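Mandelate racemase/muconate lactonizing enzyme (Jannaschia sp., PDB 4J3Z) probably catalyses an isomerase-type reaction of the enolase superfamily, in which abstraction of a proton next to a carboxylate starts turnover. Local coordinates at residues Leu26-Thr31 against Leu369-Ala374. Sequence-based numbering, arbitrary orientation.
Sequences LVRVTT and LNDAIA
Asp371 OD1 accepts hydrogen bonds from both terminal nitrogens of Arg28 in a salt bridge that joins the N-terminal sheet to a late, short helix. The shorter bond runs from Arg28 NH2 to Asp371 OD1 at 2.8 Å; the one from Arg28 NH1 to the same oxygen, 3.1 Å with an N-H...O angle of 134°, is weak. Because both bonds end on one oxygen, this is not the two-oxygen fork of coplanar groups, and the planes of guanidinium and carboxylate stand 73° apart. Asp371 OD1 lies close to the guanidinium plane, whereas NH2 meets it from above the carboxylate plane. Arg28 sets out extended from the strand, its CG anti to the backbone N (chi1 -177°), and a bend at chi3 turns the guanidinium across the carboxylate.

Leu369 lays apolar carbon against the Arg28 side of this ion pair. Its CD2 lies over one face of the guanidinium, near the rim and 3.9 Å from Arg28 NH2, while its CB approaches the same nitrogen. The other methyl, CD1, reaches back to Leu26 CD1 at 3.7 Å, so one leucine packs against two strand residues whose side chains set out toward it, Leu26 and Arg28.

The C-terminal segment, following the barrel strands, thus packs back on the N-terminal sheet, consistent with the enolase-superfamily capping domain, built from both chain ends. Strand 24-31 is the middle strand of that antiparallel sheet, between 4-12 and 36-41. Phe10 and Leu38 from those flanking strands touch both Arg28 and Leu369, Leu345 of helix 340-345 packs on Leu26 and Leu369, and helix 371-376, which carries Asp371, begins two residues after Leu369.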
loop_
_atom_site.group_PDB
_atom_site.type_symbol
_atom_site.label_atom_id
_atom_site.label_comp_id
_atom_site.label_asym_id
_atom_site.label_seq_id
_atom_site.Cartn_x
_atom_site.Cartn_y
_atom_site.Cartn_z
ATOM N N LEU D 26 35.931 -21.887 -18.370
ATOM C CA LEU D 26 36.087 -21.043 -19.557
ATOM C C LEU D 26 35.631 -21.756 -20.822
ATOM O O LEU D 26 35.877 -22.950 -20.984
ATOM C CB LEU D 26 37.539 -20.596 -19.713
ATOM C CG LEU D 26 38.314 -20.041 -18.518
ATOM C CD1 LEU D 26 39.630 -19.454 -19.008
ATOM C CD2 LEU D 26 37.516 -18.996 -17.744
ATOM N N VAL D 27 34.962 -21.008 -21.701
ATOM C CA VAL D 27 34.525 -21.503 -23.007
ATOM C C VAL D 27 35.202 -20.721 -24.147
ATOM O O VAL D 27 35.385 -19.504 -24.057
ATOM C CB VAL D 27 32.979 -21.466 -23.166
ATOM C CG1 VAL D 27 32.282 -22.132 -21.981
ATOM C CG2 VAL D 27 32.456 -20.046 -23.370
ATOM N N ARG D 28 35.590 -21.426 -25.202
ATOM C CA ARG D 28 36.118 -20.783 -26.405
ATOM C C ARG D 28 35.357 -21.273 -27.635
ATOM O O ARG D 28 35.542 -22.408 -28.071
ATOM C CB ARG D 28 37.616 -21.059 -26.558
ATOM C CG ARG D 28 38.265 -20.367 -27.745
ATOM C CD ARG D 28 39.429 -21.201 -28.243
ATOM N NE ARG D 28 40.702 -20.670 -27.782
ATOM C CZ ARG D 28 41.744 -21.400 -27.398
ATOM N NH1 ARG D 28 41.676 -22.730 -27.388
ATOM N NH2 ARG D 28 42.859 -20.785 -27.006
ATOM N N VAL D 29 34.484 -20.414 -28.165
ATOM C CA VAL D 29 33.666 -20.724 -29.341
ATOM C C VAL D 29 34.372 -20.286 -30.628
ATOM O O VAL D 29 34.835 -19.148 -30.715
ATOM C CB VAL D 29 32.282 -20.030 -29.263
ATOM C CG1 VAL D 29 31.466 -20.280 -30.529
ATOM C CG2 VAL D 29 31.509 -20.496 -28.038
ATOM N N THR D 30 34.432 -21.186 -31.618
ATOM C CA THR D 30 34.942 -20.879 -32.965
ATOM C C THR D 30 33.801 -20.806 -33.989
ATOM O O THR D 30 32.854 -21.601 -33.943
ATOM C CB THR D 30 35.971 -21.937 -33.448
ATOM O OG1 THR D 30 37.082 -21.976 -32.553
ATOM C CG2 THR D 30 36.504 -21.619 -34.853
ATOM N N THR D 31 33.901 -19.858 -34.919
ATOM C CA THR D 31 32.889 -19.678 -35.959
ATOM C C THR D 31 33.173 -20.570 -37.154
ATOM O O THR D 31 34.227 -21.213 -37.219
ATOM C CB THR D 31 32.827 -18.218 -36.439
ATOM O OG1 THR D 31 34.145 -17.766 -36.772
ATOM C CG2 THR D 31 32.248 -17.324 -35.359
ATOM N N LEU D 369 43.245 -16.457 -24.874
ATOM C CA LEU D 369 43.676 -17.499 -23.957
ATOM C C LEU D 369 45.055 -17.999 -24.376
ATOM O O LEU D 369 45.416 -17.912 -25.546
ATOM C CB LEU D 369 42.664 -18.642 -23.932
ATOM C CG LEU D 369 42.820 -19.704 -22.844
ATOM C CD1 LEU D 369 42.428 -19.176 -21.474
ATOM C CD2 LEU D 369 42.011 -20.934 -23.197
ATOM N N ASN D 370 45.827 -18.493 -23.404
ATOM C CA ASN D 370 47.118 -19.138 -23.661
ATOM C C ASN D 370 46.962 -20.607 -23.327
ATOM O O ASN D 370 46.881 -20.984 -22.149
ATOM C CB ASN D 370 48.223 -18.544 -22.777
ATOM C CG ASN D 370 48.262 -17.028 -22.814
ATOM O OD1 ASN D 370 48.207 -16.416 -23.877
ATOM N ND2 ASN D 370 48.382 -16.417 -21.644
ATOM N N ASP D 371 46.923 -21.436 -24.364
ATOM C CA ASP D 371 46.605 -22.857 -24.212
ATOM C C ASP D 371 47.481 -23.613 -23.202
ATOM O O ASP D 371 46.969 -24.387 -22.375
ATOM C CB ASP D 371 46.598 -23.546 -25.578
ATOM C CG ASP D 371 45.301 -23.300 -26.361
ATOM O OD1 ASP D 371 44.301 -22.839 -25.768
ATOM O OD2 ASP D 371 45.282 -23.584 -27.575
ATOM N N ALA D 372 48.791 -23.372 -23.255
ATOM C CA ALA D 372 49.744 -24.070 -22.395
ATOM C C ALA D 372 49.469 -23.835 -20.906
ATOM O O ALA D 372 49.478 -24.776 -20.116
ATOM C CB ALA D 372 51.170 -23.683 -22.761
ATOM N N ILE D 373 49.212 -22.581 -20.533
ATOM C CA ILE D 373 48.816 -22.222 -19.170
ATOM C C ILE D 373 47.499 -22.888 -18.796
ATOM O O ILE D 373 47.383 -23.516 -17.737
ATOM C CB ILE D 373 48.717 -20.687 -19.004
ATOM C CG1 ILE D 373 50.080 -20.030 -19.273
ATOM C CG2 ILE D 373 48.214 -20.308 -17.613
ATOM C CD1 ILE D 373 51.216 -20.540 -18.400
ATOM N N ALA D 374 46.515 -22.757 -19.684
ATOM C CA ALA D 374 45.213 -23.393 -19.518
ATOM C C ALA D 374 45.352 -24.865 -19.158
ATOM O O ALA D 374 44.904 -25.281 -18.094
ATOM C CB ALA D 374 44.374 -23.227 -20.788
#